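Local coordinates for PHD finger protein 14 (Danio rerio, PDB 7D86) that reads histone H3, preferring the unmodified tail, through its zinc-finger PZP module and represses PDGFRA expression, at residues A[131-136]-A[163-168]; A[153-158]-A[183-188]. One frame throughout, in Å; residues are numbered along the deposited sequence.

Interaction 1. Residues A[131-136]-A[163-168]; sequences CSLCED and QREGLL. With ZN (zinc ion), chain D; EDO (1,2-ethanediol), chain H.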
loop_
_atom_site.group_PDB
_atom_site.type_symbol
_atom_site.label_atom_id
_atom_site.label_comp_id
_atom_site.label_asym_id
_atom_site.label_seq_id
_atom_site.Cartn_x
_atom_site.Cartn_y
_atom_site.Cartn_z
ATOM N N CYS A 131 11.964 -10.885 -2.029
ATOM C CA CYS A 131 10.521 -11.036 -1.944
ATOM C C CYS A 131 10.116 -12.411 -2.453
ATOM O O CYS A 131 10.446 -12.790 -3.579
ATOM C CB CYS A 131 9.819 -9.945 -2.748
ATOM S SG CYS A 131 8.035 -10.175 -2.902
ATOM N N SER A 132 9.391 -13.159 -1.623
ATOM C CA SER A 132 8.973 -14.500 -2.005
ATOM C C SER A 132 7.730 -14.512 -2.880
ATOM O O SER A 132 7.349 -15.581 -3.373
ATOM C CB SER A 132 8.712 -15.338 -0.749
ATOM O OG SER A 132 7.697 -14.737 0.042
ATOM N N LEU A 133 7.088 -13.363 -3.086
ATOM C CA LEU A 133 5.842 -13.299 -3.839
ATOM C C LEU A 133 5.967 -12.601 -5.188
ATOM O O LEU A 133 4.948 -12.416 -5.859
ATOM C CB LEU A 133 4.772 -12.588 -3.006
ATOM C CG LEU A 133 4.379 -13.314 -1.725
ATOM C CD1 LEU A 133 3.395 -12.468 -0.936
ATOM C CD2 LEU A 133 3.782 -14.658 -2.084
ATOM N N CYS A 134 7.171 -12.214 -5.604
ATOM C CA CYS A 134 7.317 -11.386 -6.797
ATOM C C CYS A 134 6.912 -12.152 -8.056
ATOM O O CYS A 134 7.319 -13.298 -8.264
ATOM C CB CYS A 134 8.759 -10.890 -6.923
ATOM S SG CYS A 134 8.982 -9.108 -6.614
ATOM N N GLU A 135 6.098 -11.512 -8.897
ATOM C CA GLU A 135 5.743 -12.121 -10.177
ATOM C C GLU A 135 6.924 -12.105 -11.137
ATOM O O GLU A 135 7.112 -13.042 -11.924
ATOM C CB GLU A 135 4.552 -11.390 -10.800
ATOM C CG GLU A 135 3.352 -11.270 -9.883
ATOM C CD GLU A 135 2.345 -10.254 -10.377
ATOM O OE1 GLU A 135 1.694 -10.514 -11.409
ATOM O OE2 GLU A 135 2.214 -9.190 -9.736
ATOM N N ASP A 136 7.728 -11.052 -11.081
ATOM C CA ASP A 136 8.865 -10.870 -11.971
ATOM C C ASP A 136 10.143 -11.088 -11.170
ATOM O O ASP A 136 10.462 -10.301 -10.272
ATOM C CB ASP A 136 8.837 -9.480 -12.599
ATOM C CG ASP A 136 9.779 -9.354 -13.773
ATOM O OD1 ASP A 136 10.894 -9.911 -13.720
ATOM O OD2 ASP A 136 9.396 -8.693 -14.754
ATOM N N GLN A 163 -0.106 -7.229 -0.877
ATOM C CA GLN A 163 -1.434 -6.665 -1.095
ATOM C C GLN A 163 -2.164 -7.429 -2.189
ATOM O O GLN A 163 -3.360 -7.723 -2.068
ATOM C CB GLN A 163 -1.330 -5.177 -1.460
ATOM C CG GLN A 163 -2.680 -4.470 -1.545
ATOM C CD GLN A 163 -2.587 -3.058 -2.105
ATOM O OE1 GLN A 163 -1.800 -2.784 -3.012
ATOM N NE2 GLN A 163 -3.397 -2.156 -1.562
ATOM N N ARG A 164 -1.445 -7.769 -3.259
ATOM C CA ARG A 164 -2.037 -8.475 -4.389
ATOM C C ARG A 164 -2.552 -9.842 -3.972
ATOM O O ARG A 164 -3.574 -10.315 -4.483
ATOM C CB ARG A 164 -1.000 -8.601 -5.508
ATOM C CG ARG A 164 -1.443 -9.372 -6.725
ATOM C CD ARG A 164 -0.270 -9.659 -7.657
ATOM N NE ARG A 164 0.541 -10.764 -7.149
ATOM C CZ ARG A 164 1.816 -10.660 -6.786
ATOM N NH1 ARG A 164 2.449 -9.501 -6.895
ATOM N NH2 ARG A 164 2.462 -11.725 -6.327
ATOM N N GLU A 165 -1.858 -10.492 -3.051
ATOM C CA GLU A 165 -2.257 -11.816 -2.585
ATOM C C GLU A 165 -3.273 -11.767 -1.446
ATOM O O GLU A 165 -3.624 -12.828 -0.902
ATOM C CB GLU A 165 -1.015 -12.602 -2.154
ATOM C CG GLU A 165 -0.090 -12.977 -3.304
ATOM C CD GLU A 165 -0.728 -13.970 -4.264
ATOM O OE1 GLU A 165 -1.652 -14.703 -3.850
ATOM O OE2 GLU A 165 -0.314 -14.017 -5.442
ATOM N N GLY A 166 -3.750 -10.578 -1.079
ATOM C CA GLY A 166 -4.771 -10.454 -0.054
ATOM C C GLY A 166 -4.244 -10.611 1.359
ATOM O O GLY A 166 -4.982 -11.046 2.249
ATOM N N LEU A 167 -2.985 -10.263 1.592
ATOM C CA LEU A 167 -2.306 -10.589 2.845
ATOM C C LEU A 167 -2.196 -9.418 3.817
ATOM O O LEU A 167 -1.773 -9.620 4.959
ATOM C CB LEU A 167 -0.902 -11.134 2.546
ATOM C CG LEU A 167 -0.873 -12.347 1.611
ATOM C CD1 LEU A 167 0.556 -12.795 1.380
ATOM C CD2 LEU A 167 -1.698 -13.485 2.205
ATOM N N LEU A 168 -2.554 -8.203 3.405
ATOM C CA LEU A 168 -2.432 -7.029 4.261
ATOM C C LEU A 168 -3.733 -6.811 5.016
ATOM O O LEU A 168 -4.817 -6.855 4.427
ATOM C CB LEU A 168 -2.096 -5.777 3.447
ATOM C CG LEU A 168 -0.862 -5.818 2.550
ATOM C CD1 LEU A 168 -0.661 -4.467 1.870
ATOM C CD2 LEU A 168 0.377 -6.208 3.365
HETATM ZN ZN ZN D . 7.742 -8.619 -4.672
HETATM C C1 EDO H . 5.499 -7.422 -9.025
HETATM O O1 EDO H . 5.047 -8.687 -8.521
HETATM C C2 EDO H . 6.620 -7.673 -10.024
HETATM O O2 EDO H . 7.599 -8.524 -9.411
#
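The guanidinium of Arg-164 is held from two directions, by a backbone carbonyl near its plane and by a glutamate lying over one of its faces. The site is the first zinc knuckle of the second PHD finger: Cys-131 and Cys-134, each with SG 2.4 Å from the zinc ion, form a CxxC pair whose site His-158 and Cys-161 complete. Between the two cysteines the chain turns tightly enough for the Leu-133 amide to donate to the Cys-131 sulfur, and this turn presents Leu-133 O to the helix that carries Cys-161. Arg-164 NH2 donates to that oxygen at 2.6 Å, with an N-H...O angle of 148°. Its CG, anti to the backbone N, carries the chain out from the helix, and a bend at chi3 (78°) turns the guanidinium toward the knuckle. The Glu-135 side chain runs against that of Arg-164: its CG sits 3.5 Å above the guanidinium plane, over its centre, and Glu-135 OE2 makes a salt bridge to Arg-164 NH1 at 2.9 Å, with the two planes 52° apart. Glu-135 is poorly ordered and touches a crystal neighbour, so its side of this grip is less certain. With an alanine at Arg-164, Leu-133 O would probably lose this donor and Glu-135 would be left without its cationic mate. Glu-165 OE2 adds a long salt bridge to Arg-164 NH2, but OE1 has its stronger partner in Arg-194 of helix 191-204. Past the helix end, Gly-166 adopts positive phi in a Schellman motif, and the chain then brings Leu-167 round to the knuckle. There the leucines meet tip to tip, Leu-133 CD1 lying 3.7 Å from Leu-167 CD1.

Interaction 2. Residues A[153-158]-A[183-188]; sequences CRSFFH and AYCKQH. With ZN (zinc ion), chain B; ZN (zinc ion), chain D.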
loop_
_atom_site.group_PDB
_atom_site.type_symbol
_atom_site.label_atom_id
_atom_site.label_comp_id
_atom_site.label_asym_id
_atom_site.label_seq_id
_atom_site.Cartn_x
_atom_site.Cartn_y
_atom_site.Cartn_z
ATOM N N CYS A 153 7.258 -16.158 12.386
ATOM C CA CYS A 153 7.373 -16.510 10.977
ATOM C C CYS A 153 8.260 -15.514 10.239
ATOM O O CYS A 153 8.117 -14.297 10.390
ATOM C CB CYS A 153 5.991 -16.556 10.323
ATOM S SG CYS A 153 6.007 -17.031 8.573
ATOM N N ARG A 154 9.174 -16.039 9.426
ATOM C CA ARG A 154 10.052 -15.186 8.639
ATOM C C ARG A 154 9.831 -15.405 7.145
ATOM O O ARG A 154 10.709 -15.922 6.452
ATOM C CB ARG A 154 11.519 -15.436 9.014
ATOM C CG ARG A 154 11.915 -14.998 10.425
ATOM C CD ARG A 154 11.933 -13.481 10.576
ATOM N NE ARG A 154 10.592 -12.936 10.762
ATOM C CZ ARG A 154 10.289 -11.646 10.709
ATOM N NH1 ARG A 154 9.033 -11.259 10.894
ATOM N NH2 ARG A 154 11.237 -10.745 10.477
ATOM N N SER A 155 8.661 -15.024 6.649
ATOM C CA SER A 155 8.381 -14.978 5.217
ATOM C C SER A 155 8.385 -13.522 4.783
ATOM O O SER A 155 7.678 -12.706 5.374
ATOM C CB SER A 155 7.024 -15.605 4.889
ATOM O OG SER A 155 7.021 -17.001 5.138
ATOM N N PHE A 156 9.161 -13.201 3.748
ATOM C CA PHE A 156 9.354 -11.817 3.327
ATOM C C PHE A 156 8.694 -11.542 1.981
ATOM O O PHE A 156 8.710 -12.387 1.077
ATOM C CB PHE A 156 10.840 -11.474 3.244
ATOM C CG PHE A 156 11.552 -11.605 4.551
ATOM C CD1 PHE A 156 11.312 -10.706 5.579
ATOM C CD2 PHE A 156 12.446 -12.635 4.766
ATOM C CE1 PHE A 156 11.960 -10.836 6.807
ATOM C CE2 PHE A 156 13.095 -12.764 5.984
ATOM C CZ PHE A 156 12.848 -11.862 7.004
ATOM N N PHE A 157 8.145 -10.336 1.844
ATOM C CA PHE A 157 7.503 -9.929 0.602
ATOM C C PHE A 157 7.376 -8.414 0.560
ATOM O O PHE A 157 7.311 -7.751 1.596
ATOM C CB PHE A 157 6.118 -10.576 0.439
ATOM C CG PHE A 157 5.436 -10.899 1.744
ATOM C CD1 PHE A 157 4.962 -9.891 2.565
ATOM C CD2 PHE A 157 5.253 -12.220 2.133
ATOM C CE1 PHE A 157 4.332 -10.193 3.776
ATOM C CE2 PHE A 157 4.619 -12.526 3.335
ATOM C CZ PHE A 157 4.157 -11.508 4.151
ATOM N N HIS A 158 7.337 -7.871 -0.657
ATOM C CA HIS A 158 7.008 -6.461 -0.813
ATOM C C HIS A 158 5.591 -6.216 -0.324
ATOM O O HIS A 158 4.730 -7.096 -0.394
ATOM C CB HIS A 158 7.104 -6.035 -2.283
ATOM C CG HIS A 158 8.478 -6.131 -2.857
ATOM N ND1 HIS A 158 8.800 -7.007 -3.872
ATOM C CD2 HIS A 158 9.613 -5.456 -2.561
ATOM C CE1 HIS A 158 10.077 -6.867 -4.176
ATOM N NE2 HIS A 158 10.593 -5.933 -3.395
ATOM N N ALA A 183 0.508 -8.022 8.498
ATOM C CA ALA A 183 0.466 -8.879 7.327
ATOM C C ALA A 183 0.836 -10.306 7.708
ATOM O O ALA A 183 1.714 -10.531 8.542
ATOM C CB ALA A 183 1.423 -8.388 6.244
ATOM N N TYR A 184 0.183 -11.261 7.049
ATOM C CA TYR A 184 0.424 -12.686 7.245
ATOM C C TYR A 184 0.790 -13.329 5.918
ATOM O O TYR A 184 0.209 -13.000 4.876
ATOM C CB TYR A 184 -0.805 -13.407 7.804
ATOM C CG TYR A 184 -1.219 -13.040 9.210
ATOM C CD1 TYR A 184 -0.283 -12.802 10.206
ATOM C CD2 TYR A 184 -2.564 -12.951 9.542
ATOM C CE1 TYR A 184 -0.680 -12.478 11.501
ATOM C CE2 TYR A 184 -2.972 -12.632 10.815
ATOM C CZ TYR A 184 -2.030 -12.391 11.791
ATOM O OH TYR A 184 -2.462 -12.061 13.045
ATOM N N CYS A 185 1.727 -14.272 5.952
ATOM C CA CYS A 185 1.992 -15.018 4.731
ATOM C C CYS A 185 0.774 -15.880 4.390
ATOM O O CYS A 185 -0.182 -15.984 5.167
ATOM C CB CYS A 185 3.236 -15.889 4.891
ATOM S SG CYS A 185 2.994 -17.255 6.059
ATOM N N LYS A 186 0.816 -16.517 3.219
ATOM C CA LYS A 186 -0.321 -17.335 2.794
ATOM C C LYS A 186 -0.601 -18.470 3.772
ATOM O O LYS A 186 -1.758 -18.855 3.968
ATOM C CB LYS A 186 -0.075 -17.910 1.402
ATOM C CG LYS A 186 0.015 -16.878 0.287
ATOM C CD LYS A 186 0.218 -17.569 -1.049
ATOM C CE LYS A 186 0.547 -16.572 -2.147
ATOM N NZ LYS A 186 0.790 -17.243 -3.455
ATOM N N GLN A 187 0.439 -19.023 4.390
ATOM C CA GLN A 187 0.202 -20.143 5.297
ATOM C C GLN A 187 -0.536 -19.704 6.556
ATOM O O GLN A 187 -1.281 -20.496 7.141
ATOM C CB GLN A 187 1.522 -20.815 5.664
ATOM C CG GLN A 187 1.348 -22.141 6.380
ATOM C CD GLN A 187 2.671 -22.779 6.754
ATOM O OE1 GLN A 187 3.728 -22.154 6.656
ATOM N NE2 GLN A 187 2.618 -24.031 7.188
ATOM N N HIS A 188 -0.379 -18.448 6.965
ATOM C CA HIS A 188 -0.904 -17.983 8.241
ATOM C C HIS A 188 -2.069 -17.014 8.116
ATOM O O HIS A 188 -2.579 -16.544 9.137
ATOM C CB HIS A 188 0.232 -17.344 9.049
ATOM C CG HIS A 188 1.313 -18.315 9.421
ATOM N ND1 HIS A 188 2.653 -18.046 9.242
ATOM C CD2 HIS A 188 1.247 -19.559 9.954
ATOM C CE1 HIS A 188 3.367 -19.080 9.649
ATOM N NE2 HIS A 188 2.538 -20.011 10.090
HETATM ZN ZN ZN B . 3.761 -16.659 8.183
HETATM ZN ZN ZN D . 7.742 -8.619 -4.672
#
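The Phe-157 ring packs against the backbone and side chain of Cys-185, CE2 lying 3.9 Å from the cysteine CA. The CB of that cysteine lies in the plane of the ring, at its edge, as does the methyl group of Ala-183, whose CB is 4.2 Å from Phe-157 CE1. Over one face of the same ring sits the carbonyl oxygen of Ser-155, displaced toward the rim. The Ser-155 side chain approaches the cysteine too, with its CB 3.8 Å from Cys-185 CB. These apolar contacts adjoin the second zinc site of the PHD-type 2 finger, where Cys-153, Cys-185 and His-188 bind one zinc ion and Cys-148 supplies the fourth ligand. The metal therefore ties the chain leading into strand 156-158 to the loop that follows strand 181-183; no direct hydrogen bond joins the two segments. Cys-185 directs SG between its backbone N and carbonyl carbon (chi1 69°), which brings the sulfur within 2.3 Å of the zinc while CB remains against Phe-157 and Ser-155. His-188 ND1 lies 2.1 Å from the same zinc ion, and a backbone bond from the His-188 amide to Cys-185 O closes the turn between these two ligands. Cys-153 meets the imidazole at its edge, SG lying near the ring plane and 3.5 Å from His-188 CE1.

Overall arrangement
Interactions 1 and 2 have centres 9 Å apart. The ligand pairs of the two zinc ions alternate along the chain (Cys-131/Cys-134 with His-158/Cys-161, Cys-148/Cys-153 with Cys-185/His-188), the cross-brace of a PHD finger. Strand 156-158 runs directly into helix 159-164, and His-158 at this junction, in interaction 2, binds the zinc ion held by the cysteines of interaction 1. The two also touch directly: Ser-132 OG lies 2.8 Å from Phe-156 O in a probable hydrogen bond, and Leu-167 CB packs 3.2 Å from Tyr-184 O. Phe-157 rests on Leu-133 as well, extending the apolar contacts from one zinc site toward the other. Together they belong to the PZP region required for binding histone H3.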